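Local coordinates for alpha-rhamnosidase (Dictyoglomus thermophilum, PDB 6I60), which probably hydrolyses terminal non-reducing alpha-L-rhamnose residues of alpha-L-rhamnosides, releasing rhamnose, at residues A[365-370]-A[436-441]; A[391-396]-A[413-418]; A[349-354]-A[455-460]. All blocks are in the same frame, centred on the assembly; numbering follows the deposited sequence.

The three contacts sit one within another along the chain: contact 3 pairs the outermost segments, contact 1 lies between them in sequence, and contact 2 is innermost. Contacts 1 and 2, centres about 10 Å apart, belong to one antiparallel run in the order 363-368, 438-442, 388-394, 414-418, and E440 and R437 join strand 388-394 through probable backbone hydrogen bonds. Contact 3 lies in a separate four-stranded antiparallel sheet, its centre about 11 Å from contact 1 and 15 Å from contact 2. F368 packs on I351 and P353 where the layers meet. The arrangement is consistent with two packed beta layers of the concanavalin-like domain of the rhamnosidase.

Contact 1: A[365-370]-A[436-441]; sequences VYDFGQ and FRYVEI
OD1 of D367 is gripped by two donors, the side-chain NE of R437 across the contact at 3.0 Å and the backbone N of G369 within its own segment at 2.9 Å. NE lies on the syn lone pair, and the bond, part of a salt bridge, keeps OD1 close to the guanidinium plane; the carboxylate itself is turned by 39° from that plane. The G369 amide instead comes from above the carboxylate, closing an Asx turn that begins at D367. R437 reaches this site on a chain extended from CG to NE, with the G369 carbonyl over one guanidinium face and the Y438 hydroxyl over the opposite one, both offset toward the rim. CG of D367, anti to the backbone N (chi1 180°), carries the carboxylate alongside the Y438 ring, the two side chains pointing the same way. The frame beneath is an antiparallel pair of strands in the concanavalin-like domain: Y366 N binds V439 O at 2.7 Å and V439 N binds Y366 O at 3.0 Å. A classic beta bulge interrupts the second strand, R437 and Y438 both facing A394, and the carbonyl of R437 receives F368 N at 3.0 Å. Away from the D367 face, the Y366 ring meets CD1 of I441 with its CE1 at 3.5 Å, while its hydroxyl bonds the T449 carbonyl. CE2 of F368 touches the rim of the F436 ring, CE2 to CE2 4.0 Å, and V439 CG2 lies at the edge of the F368 ring, 4.1 Å from F368 CE2.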
loop_
_atom_site.group_PDB
_atom_site.type_symbol
_atom_site.label_atom_id
_atom_site.label_comp_id
_atom_site.label_asym_id
_atom_site.label_seq_id
_atom_site.Cartn_x
_atom_site.Cartn_y
_atom_site.Cartn_z
ATOM N N VAL A 365 21.297 -6.507 -24.306
ATOM C CA VAL A 365 20.575 -6.815 -23.076
ATOM C C VAL A 365 21.170 -6.000 -21.936
ATOM O O VAL A 365 22.395 -5.951 -21.773
ATOM C CB VAL A 365 20.633 -8.317 -22.756
ATOM C CG1 VAL A 365 20.146 -8.569 -21.343
ATOM C CG2 VAL A 365 19.817 -9.106 -23.767
ATOM N N TYR A 366 20.302 -5.376 -21.144
ATOM C CA TYR A 366 20.705 -4.603 -19.979
ATOM C C TYR A 366 20.273 -5.312 -18.703
ATOM O O TYR A 366 19.231 -5.971 -18.662
ATOM C CB TYR A 366 20.098 -3.199 -20.013
ATOM C CG TYR A 366 20.763 -2.266 -20.994
ATOM C CD1 TYR A 366 20.441 -2.303 -22.345
ATOM C CD2 TYR A 366 21.713 -1.348 -20.574
ATOM C CE1 TYR A 366 21.047 -1.451 -23.247
ATOM C CE2 TYR A 366 22.324 -0.492 -21.466
ATOM C CZ TYR A 366 21.986 -0.546 -22.802
ATOM O OH TYR A 366 22.591 0.304 -23.695
ATOM N N ASP A 367 21.084 -5.171 -17.660
ATOM C CA ASP A 367 20.772 -5.699 -16.338
ATOM C C ASP A 367 20.793 -4.545 -15.348
ATOM O O ASP A 367 21.796 -3.831 -15.242
ATOM C CB ASP A 367 21.765 -6.788 -15.926
ATOM C CG ASP A 367 21.468 -7.357 -14.550
ATOM O OD1 ASP A 367 20.370 -7.090 -14.019
ATOM O OD2 ASP A 367 22.332 -8.074 -14.001
ATOM N N PHE A 368 19.689 -4.359 -14.633
ATOM C CA PHE A 368 19.588 -3.290 -13.649
ATOM C C PHE A 368 19.994 -3.729 -12.250
ATOM O O PHE A 368 20.046 -2.888 -11.346
ATOM C CB PHE A 368 18.162 -2.735 -13.621
ATOM C CG PHE A 368 17.878 -1.744 -14.709
ATOM C CD1 PHE A 368 18.347 -0.445 -14.619
ATOM C CD2 PHE A 368 17.145 -2.111 -15.825
ATOM C CE1 PHE A 368 18.087 0.472 -15.619
ATOM C CE2 PHE A 368 16.882 -1.199 -16.828
ATOM C CZ PHE A 368 17.353 0.094 -16.725
ATOM N N GLY A 369 20.279 -5.016 -12.049
ATOM C CA GLY A 369 20.678 -5.522 -10.753
ATOM C C GLY A 369 19.572 -5.641 -9.729
ATOM O O GLY A 369 19.853 -6.001 -8.580
ATOM N N GLN A 370 18.327 -5.359 -10.103
ATOM C CA GLN A 370 17.221 -5.400 -9.160
ATOM C C GLN A 370 15.925 -5.571 -9.936
ATOM O O GLN A 370 15.724 -4.924 -10.967
ATOM C CB GLN A 370 17.175 -4.127 -8.304
ATOM C CG GLN A 370 15.888 -3.940 -7.513
ATOM C CD GLN A 370 15.834 -4.819 -6.282
ATOM O OE1 GLN A 370 16.800 -4.904 -5.523
ATOM N NE2 GLN A 370 14.702 -5.484 -6.078
ATOM N N PHE A 436 10.358 -6.078 -13.999
ATOM C CA PHE A 436 11.497 -6.662 -14.690
ATOM C C PHE A 436 12.781 -6.339 -13.945
ATOM O O PHE A 436 12.827 -5.454 -13.087
ATOM C CB PHE A 436 11.586 -6.149 -16.132
ATOM C CG PHE A 436 11.745 -4.657 -16.235
ATOM C CD1 PHE A 436 10.648 -3.818 -16.111
ATOM C CD2 PHE A 436 12.991 -4.094 -16.451
ATOM C CE1 PHE A 436 10.792 -2.445 -16.202
ATOM C CE2 PHE A 436 13.141 -2.722 -16.541
ATOM C CZ PHE A 436 12.038 -1.898 -16.418
ATOM N N ARG A 437 13.825 -7.086 -14.290
ATOM C CA ARG A 437 15.195 -6.766 -13.923
ATOM C C ARG A 437 16.083 -6.527 -15.128
ATOM O O ARG A 437 17.030 -5.742 -15.038
ATOM C CB ARG A 437 15.801 -7.895 -13.071
ATOM C CG ARG A 437 17.191 -7.601 -12.530
ATOM C CD ARG A 437 17.842 -8.857 -11.972
ATOM N NE ARG A 437 19.274 -8.682 -11.752
ATOM C CZ ARG A 437 19.989 -9.389 -10.882
ATOM N NH1 ARG A 437 19.406 -10.325 -10.144
ATOM N NH2 ARG A 437 21.290 -9.161 -10.748
ATOM N N TYR A 438 15.784 -7.163 -16.258
ATOM C CA TYR A 438 16.570 -7.061 -17.474
ATOM C C TYR A 438 15.731 -6.439 -18.582
ATOM O O TYR A 438 14.497 -6.451 -18.543
ATOM C CB TYR A 438 17.091 -8.439 -17.917
ATOM C CG TYR A 438 17.661 -9.273 -16.789
ATOM C CD1 TYR A 438 16.842 -10.098 -16.025
ATOM C CD2 TYR A 438 19.017 -9.237 -16.485
ATOM C CE1 TYR A 438 17.357 -10.860 -14.993
ATOM C CE2 TYR A 438 19.541 -9.997 -15.454
ATOM C CZ TYR A 438 18.705 -10.808 -14.710
ATOM O OH TYR A 438 19.214 -11.569 -13.683
ATOM N N VAL A 439 16.422 -5.894 -19.580
ATOM C CA VAL A 439 15.789 -5.205 -20.697
ATOM C C VAL A 439 16.518 -5.598 -21.973
ATOM O O VAL A 439 17.751 -5.554 -22.025
ATOM C CB VAL A 439 15.809 -3.675 -20.508
ATOM C CG1 VAL A 439 15.774 -2.961 -21.850
ATOM C CG2 VAL A 439 14.645 -3.233 -19.637
ATOM N N GLU A 440 15.762 -5.990 -22.995
ATOM C CA GLU A 440 16.310 -6.312 -24.306
ATOM C C GLU A 440 15.856 -5.263 -25.310
ATOM O O GLU A 440 14.666 -4.937 -25.374
ATOM C CB GLU A 440 15.870 -7.706 -24.759
ATOM C CG GLU A 440 16.101 -7.969 -26.236
ATOM C CD GLU A 440 15.345 -9.179 -26.738
ATOM O OE1 GLU A 440 15.636 -10.298 -26.266
ATOM O OE2 GLU A 440 14.461 -9.012 -27.605
ATOM N N ILE A 441 16.798 -4.736 -26.086
ATOM C CA ILE A 441 16.516 -3.717 -27.093
ATOM C C ILE A 441 17.027 -4.216 -28.436
ATOM O O ILE A 441 18.217 -4.523 -28.579
ATOM C CB ILE A 441 17.149 -2.364 -26.737
ATOM C CG1 ILE A 441 16.675 -1.903 -25.360
ATOM C CG2 ILE A 441 16.818 -1.322 -27.800
ATOM C CD1 ILE A 441 17.775 -1.327 -24.513
#

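Contact 2: A[391-396]-A[413-418]; sequences IRHAEL and ATDVYI
I391 and D415 form an antiparallel hydrogen-bonded pair between neighbouring strands of the concanavalin-like domain. I391 N binds D415 O at 2.7 Å, and D415 N returns to I391 O at 2.8 Å. Strand 302-306 runs parallel to 414-418 on its other side, and E303 N bonds D415 OD1. At R392, on the face that also carries T414, the two side chains run side by side in the same direction; methyl CG2 of T414 rests 3.9 Å from CG of R392 and stays near the guanidinium plane. The charged end of R392 makes a cation-pi contact with Y405, whereas OG1 of T414 bonds a bound triethylene glycol, probably left from crystallisation. H393 closes the ladder differently. CG anti to the carbonyl carbon (chi1 -44°) swings its imidazole back toward the opposite strand, and ND1 donates to A413 O at 2.8 Å. That oxygen lies in the ring plane, although the donor sits 37° above the carbonyl plane; the backbone N of H393 adds a weak bond to the same carbonyl. H434 stacks on the imidazole and also gives a hydrogen bond from NE2 to D415 OD2; with E303 N on OD1, this helps hold the carboxylate beside H393. The H393 and D415 side chains cross at about a right angle, ring and carboxylate planes 70° apart, with H393 CE1 3.4 Å from D415 OD2.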
loop_
_atom_site.group_PDB
_atom_site.type_symbol
_atom_site.label_atom_id
_atom_site.label_comp_id
_atom_site.label_asym_id
_atom_site.label_seq_id
_atom_site.Cartn_x
_atom_site.Cartn_y
_atom_site.Cartn_z
ATOM N N ILE A 391 11.579 -2.728 -27.312
ATOM C CA ILE A 391 12.091 -2.835 -25.949
ATOM C C ILE A 391 11.307 -3.930 -25.238
ATOM O O ILE A 391 10.102 -3.781 -25.001
ATOM C CB ILE A 391 11.984 -1.508 -25.189
ATOM C CG1 ILE A 391 12.562 -0.363 -26.022
ATOM C CG2 ILE A 391 12.684 -1.609 -23.844
ATOM C CD1 ILE A 391 12.141 1.007 -25.542
ATOM N N ARG A 392 11.984 -5.018 -24.887
ATOM C CA ARG A 392 11.384 -6.119 -24.150
ATOM C C ARG A 392 11.889 -6.129 -22.712
ATOM O O ARG A 392 13.008 -5.694 -22.424
ATOM C CB ARG A 392 11.694 -7.461 -24.817
ATOM C CG ARG A 392 11.287 -7.534 -26.279
ATOM C CD ARG A 392 11.471 -8.939 -26.830
ATOM N NE ARG A 392 10.339 -9.801 -26.506
ATOM C CZ ARG A 392 10.280 -11.097 -26.796
ATOM N NH1 ARG A 392 11.294 -11.686 -27.418
ATOM N NH2 ARG A 392 9.207 -11.804 -26.461
ATOM N N HIS A 393 11.051 -6.635 -21.808
ATOM C CA HIS A 393 11.357 -6.670 -20.384
ATOM C C HIS A 393 11.126 -8.075 -19.846
ATOM O O HIS A 393 10.203 -8.771 -20.279
ATOM C CB HIS A 393 10.497 -5.665 -19.603
ATOM C CG HIS A 393 10.380 -4.325 -20.260
ATOM N ND1 HIS A 393 9.663 -4.122 -21.421
ATOM C CD2 HIS A 393 10.880 -3.115 -19.912
ATOM C CE1 HIS A 393 9.733 -2.848 -21.763
ATOM N NE2 HIS A 393 10.464 -2.215 -20.863
ATOM N N ALA A 394 11.963 -8.487 -18.897
ATOM C CA ALA A 394 11.850 -9.820 -18.326
ATOM C C ALA A 394 12.414 -9.827 -16.913
ATOM O O ALA A 394 13.195 -8.953 -16.524
ATOM C CB ALA A 394 12.564 -10.865 -19.189
ATOM N N GLU A 395 12.002 -10.838 -16.147
ATOM C CA GLU A 395 12.441 -11.024 -14.770
ATOM C C GLU A 395 13.699 -11.879 -14.668
ATOM O O GLU A 395 14.545 -11.633 -13.800
ATOM C CB GLU A 395 11.324 -11.668 -13.943
ATOM C CG GLU A 395 10.296 -10.694 -13.396
ATOM C CD GLU A 395 9.402 -11.327 -12.341
ATOM O OE1 GLU A 395 9.077 -12.526 -12.478
ATOM O OE2 GLU A 395 9.028 -10.630 -11.373
ATOM N N LEU A 396 13.840 -12.879 -15.532
ATOM C CA LEU A 396 14.915 -13.859 -15.450
ATOM C C LEU A 396 15.707 -13.891 -16.753
ATOM O O LEU A 396 15.372 -13.223 -17.734
ATOM C CB LEU A 396 14.353 -15.244 -15.120
ATOM C CG LEU A 396 13.405 -15.270 -13.921
ATOM C CD1 LEU A 396 12.706 -16.614 -13.801
ATOM C CD2 LEU A 396 14.162 -14.929 -12.644
ATOM N N ALA A 413 4.488 -7.226 -22.772
ATOM C CA ALA A 413 5.434 -6.391 -22.030
ATOM C C ALA A 413 6.565 -5.887 -22.925
ATOM O O ALA A 413 7.730 -5.851 -22.524
ATOM C CB ALA A 413 5.993 -7.132 -20.812
ATOM N N THR A 414 6.222 -5.497 -24.150
ATOM C CA THR A 414 7.174 -4.901 -25.078
ATOM C C THR A 414 6.678 -3.526 -25.509
ATOM O O THR A 414 5.486 -3.338 -25.771
ATOM C CB THR A 414 7.400 -5.786 -26.314
ATOM O OG1 THR A 414 6.333 -5.592 -27.249
ATOM C CG2 THR A 414 7.459 -7.251 -25.924
ATOM N N ASP A 415 7.601 -2.568 -25.568
ATOM C CA ASP A 415 7.320 -1.219 -26.040
ATOM C C ASP A 415 8.063 -0.977 -27.347
ATOM O O ASP A 415 9.207 -1.414 -27.512
ATOM C CB ASP A 415 7.725 -0.171 -25.000
ATOM C CG ASP A 415 6.993 -0.348 -23.683
ATOM O OD1 ASP A 415 5.766 -0.571 -23.715
ATOM O OD2 ASP A 415 7.640 -0.267 -22.617
ATOM N N VAL A 416 7.406 -0.285 -28.274
ATOM C CA VAL A 416 7.942 -0.039 -29.607
ATOM C C VAL A 416 7.942 1.462 -29.858
ATOM O O VAL A 416 6.922 2.130 -29.654
ATOM C CB VAL A 416 7.127 -0.771 -30.691
ATOM C CG1 VAL A 416 7.433 -0.207 -32.069
ATOM C CG2 VAL A 416 7.410 -2.263 -30.642
ATOM N N TYR A 417 9.084 1.989 -30.297
ATOM C CA TYR A 417 9.219 3.401 -30.633
ATOM C C TYR A 417 9.782 3.522 -32.040
ATOM O O TYR A 417 10.841 2.958 -32.337
ATOM C CB TYR A 417 10.122 4.125 -29.632
ATOM C CG TYR A 417 10.428 5.557 -30.009
ATOM C CD1 TYR A 417 9.474 6.555 -29.858
ATOM C CD2 TYR A 417 11.672 5.912 -30.514
ATOM C CE1 TYR A 417 9.752 7.865 -30.198
ATOM C CE2 TYR A 417 11.959 7.218 -30.857
ATOM C CZ TYR A 417 10.996 8.191 -30.697
ATOM O OH TYR A 417 11.282 9.493 -31.039
ATOM N N ILE A 418 9.076 4.252 -32.900
ATOM C CA ILE A 418 9.514 4.510 -34.267
ATOM C C ILE A 418 10.098 5.914 -34.314
ATOM O O ILE A 418 9.408 6.893 -34.003
ATOM C CB ILE A 418 8.361 4.350 -35.269
ATOM C CG1 ILE A 418 7.804 2.927 -35.212
ATOM C CG2 ILE A 418 8.830 4.675 -36.676
ATOM C CD1 ILE A 418 6.319 2.867 -34.943
#

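Contact 3: A[349-354]-A[455-460]; sequences KTIKPI and GKVVHT
G455 makes two backbone bonds with I351 and so opens the pairing of strands 345-351 and 453-458: its N donates to I351 O at 2.9 Å and its O accepts from I351 N at 3.0 Å. The same carbonyl oxygen is approached by the CA of T350 in a CA-H...O contact. I351 has CG1 set between its backbone N and carbonyl carbon (chi1 66°), which lays that branch against the glycine backbone, CG1 to G455 CA 4.0 Å. Next comes K456, paired with T350 on the other face. Its side chain, bent at chi2, runs beside the threonine and in the same direction, so that CE lies 3.7 Å from T350 CG2; the ammonium NZ is engaged in a salt bridge with E428. At V457 the side chains return to the face of I351. V457 N binds K349 O at 3.0 Å, and its CG2 branch touches K349 CB, in register with it, at 4.1 Å and I351 CG2, diagonally across, at 4.1 Å. The isoleucine and valine cross at about a right angle, and both pack on Y372, while F368 adds to I351, consistent with this face turning toward the other layer of a concanavalin-like sandwich. The lysine chain of K349 leads away beyond its CB. Strand 345-351 is an edge strand of this four-stranded sheet within this chain, and it is joined to strand 453-458 by backbone amide-carbonyl bonds and alkyl contacts, with no ion pair between the two segments; this attachment should therefore depend little on the ionisation of the lysines.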
loop_
_atom_site.group_PDB
_atom_site.type_symbol
_atom_site.label_atom_id
_atom_site.label_comp_id
_atom_site.label_asym_id
_atom_site.label_seq_id
_atom_site.Cartn_x
_atom_site.Cartn_y
_atom_site.Cartn_z
ATOM N N LYS A 349 11.978 7.001 -8.616
ATOM C CA LYS A 349 13.432 6.979 -8.703
ATOM C C LYS A 349 13.848 6.725 -10.144
ATOM O O LYS A 349 13.077 6.199 -10.950
ATOM C CB LYS A 349 14.036 5.915 -7.775
ATOM C CG LYS A 349 14.859 6.484 -6.632
ATOM C CD LYS A 349 15.408 5.385 -5.735
ATOM C CE LYS A 349 15.641 5.897 -4.318
ATOM N NZ LYS A 349 16.844 5.283 -3.689
ATOM N N THR A 350 15.086 7.110 -10.453
ATOM C CA THR A 350 15.711 6.846 -11.744
ATOM C C THR A 350 16.992 6.059 -11.500
ATOM O O THR A 350 17.918 6.562 -10.854
ATOM C CB THR A 350 16.012 8.145 -12.498
ATOM O OG1 THR A 350 14.926 9.065 -12.331
ATOM C CG2 THR A 350 16.206 7.870 -13.982
ATOM N N ILE A 351 17.043 4.831 -12.009
ATOM C CA ILE A 351 18.194 3.956 -11.830
ATOM C C ILE A 351 18.903 3.783 -13.164
ATOM O O ILE A 351 18.300 3.907 -14.237
ATOM C CB ILE A 351 17.794 2.585 -11.246
ATOM C CG1 ILE A 351 16.933 1.809 -12.244
ATOM C CG2 ILE A 351 17.061 2.762 -9.926
ATOM C CD1 ILE A 351 16.240 0.609 -11.643
ATOM N N LYS A 352 20.201 3.494 -13.090
ATOM C CA LYS A 352 21.008 3.287 -14.279
ATOM C C LYS A 352 21.456 1.833 -14.374
ATOM O O LYS A 352 21.720 1.198 -13.346
ATOM C CB LYS A 352 22.242 4.199 -14.275
ATOM C CG LYS A 352 21.923 5.670 -14.493
ATOM C CD LYS A 352 23.072 6.391 -15.180
ATOM C CE LYS A 352 22.562 7.394 -16.207
ATOM N NZ LYS A 352 21.765 6.744 -17.289
ATOM N N PRO A 353 21.540 1.278 -15.583
ATOM C CA PRO A 353 21.970 -0.118 -15.724
ATOM C C PRO A 353 23.406 -0.311 -15.262
ATOM O O PRO A 353 24.214 0.620 -15.235
ATOM C CB PRO A 353 21.826 -0.386 -17.226
ATOM C CG PRO A 353 21.869 0.967 -17.863
ATOM C CD PRO A 353 21.225 1.896 -16.882
ATOM N N ILE A 354 23.718 -1.553 -14.892
ATOM C CA ILE A 354 25.033 -1.892 -14.378
ATOM C C ILE A 354 25.830 -2.769 -15.336
ATOM O O ILE A 354 27.066 -2.740 -15.299
ATOM C CB ILE A 354 24.919 -2.565 -12.994
ATOM C CG1 ILE A 354 24.183 -3.901 -13.107
ATOM C CG2 ILE A 354 24.209 -1.648 -12.016
ATOM C CD1 ILE A 354 24.263 -4.751 -11.860
ATOM N N GLY A 455 16.264 3.523 -16.266
ATOM C CA GLY A 455 15.124 2.850 -15.668
ATOM C C GLY A 455 14.317 3.797 -14.795
ATOM O O GLY A 455 14.863 4.591 -14.028
ATOM N N LYS A 456 12.997 3.707 -14.923
ATOM C CA LYS A 456 12.068 4.530 -14.155
ATOM C C LYS A 456 11.291 3.626 -13.205
ATOM O O LYS A 456 10.519 2.769 -13.647
ATOM C CB LYS A 456 11.129 5.300 -15.083
ATOM C CG LYS A 456 11.834 6.310 -15.983
ATOM C CD LYS A 456 12.569 7.369 -15.169
ATOM C CE LYS A 456 13.151 8.454 -16.063
ATOM N NZ LYS A 456 12.196 9.584 -16.248
ATOM N N VAL A 457 11.506 3.812 -11.905
ATOM C CA VAL A 457 10.769 3.069 -10.887
ATOM C C VAL A 457 9.408 3.728 -10.705
ATOM O O VAL A 457 9.321 4.916 -10.375
ATOM C CB VAL A 457 11.546 3.022 -9.563
ATOM C CG1 VAL A 457 10.806 2.180 -8.543
ATOM C CG2 VAL A 457 12.943 2.470 -9.792
ATOM N N VAL A 458 8.343 2.963 -10.925
ATOM C CA VAL A 458 6.988 3.498 -10.964
ATOM C C VAL A 458 6.105 2.656 -10.053
ATOM O O VAL A 458 5.976 1.444 -10.259
ATOM C CB VAL A 458 6.423 3.517 -12.394
ATOM C CG1 VAL A 458 4.932 3.810 -12.374
ATOM C CG2 VAL A 458 7.165 4.536 -13.247
ATOM N N HIS A 459 5.501 3.298 -9.057
ATOM C CA HIS A 459 4.556 2.658 -8.144
ATOM C C HIS A 459 3.909 3.750 -7.297
ATOM O O HIS A 459 4.210 4.938 -7.446
ATOM C CB HIS A 459 5.235 1.605 -7.268
ATOM C CG HIS A 459 6.405 2.124 -6.492
ATOM N ND1 HIS A 459 7.708 1.956 -6.909
ATOM C CD2 HIS A 459 6.470 2.808 -5.325
ATOM C CE1 HIS A 459 8.524 2.513 -6.031
ATOM N NE2 HIS A 459 7.798 3.036 -5.061
ATOM N N THR A 460 3.011 3.332 -6.404
ATOM C CA THR A 460 2.361 4.247 -5.473
ATOM C C THR A 460 3.397 4.914 -4.578
ATOM O O THR A 460 4.043 4.248 -3.760
ATOM C CB THR A 460 1.319 3.507 -4.626
ATOM O OG1 THR A 460 0.248 3.061 -5.467
ATOM C CG2 THR A 460 0.757 4.419 -3.546
#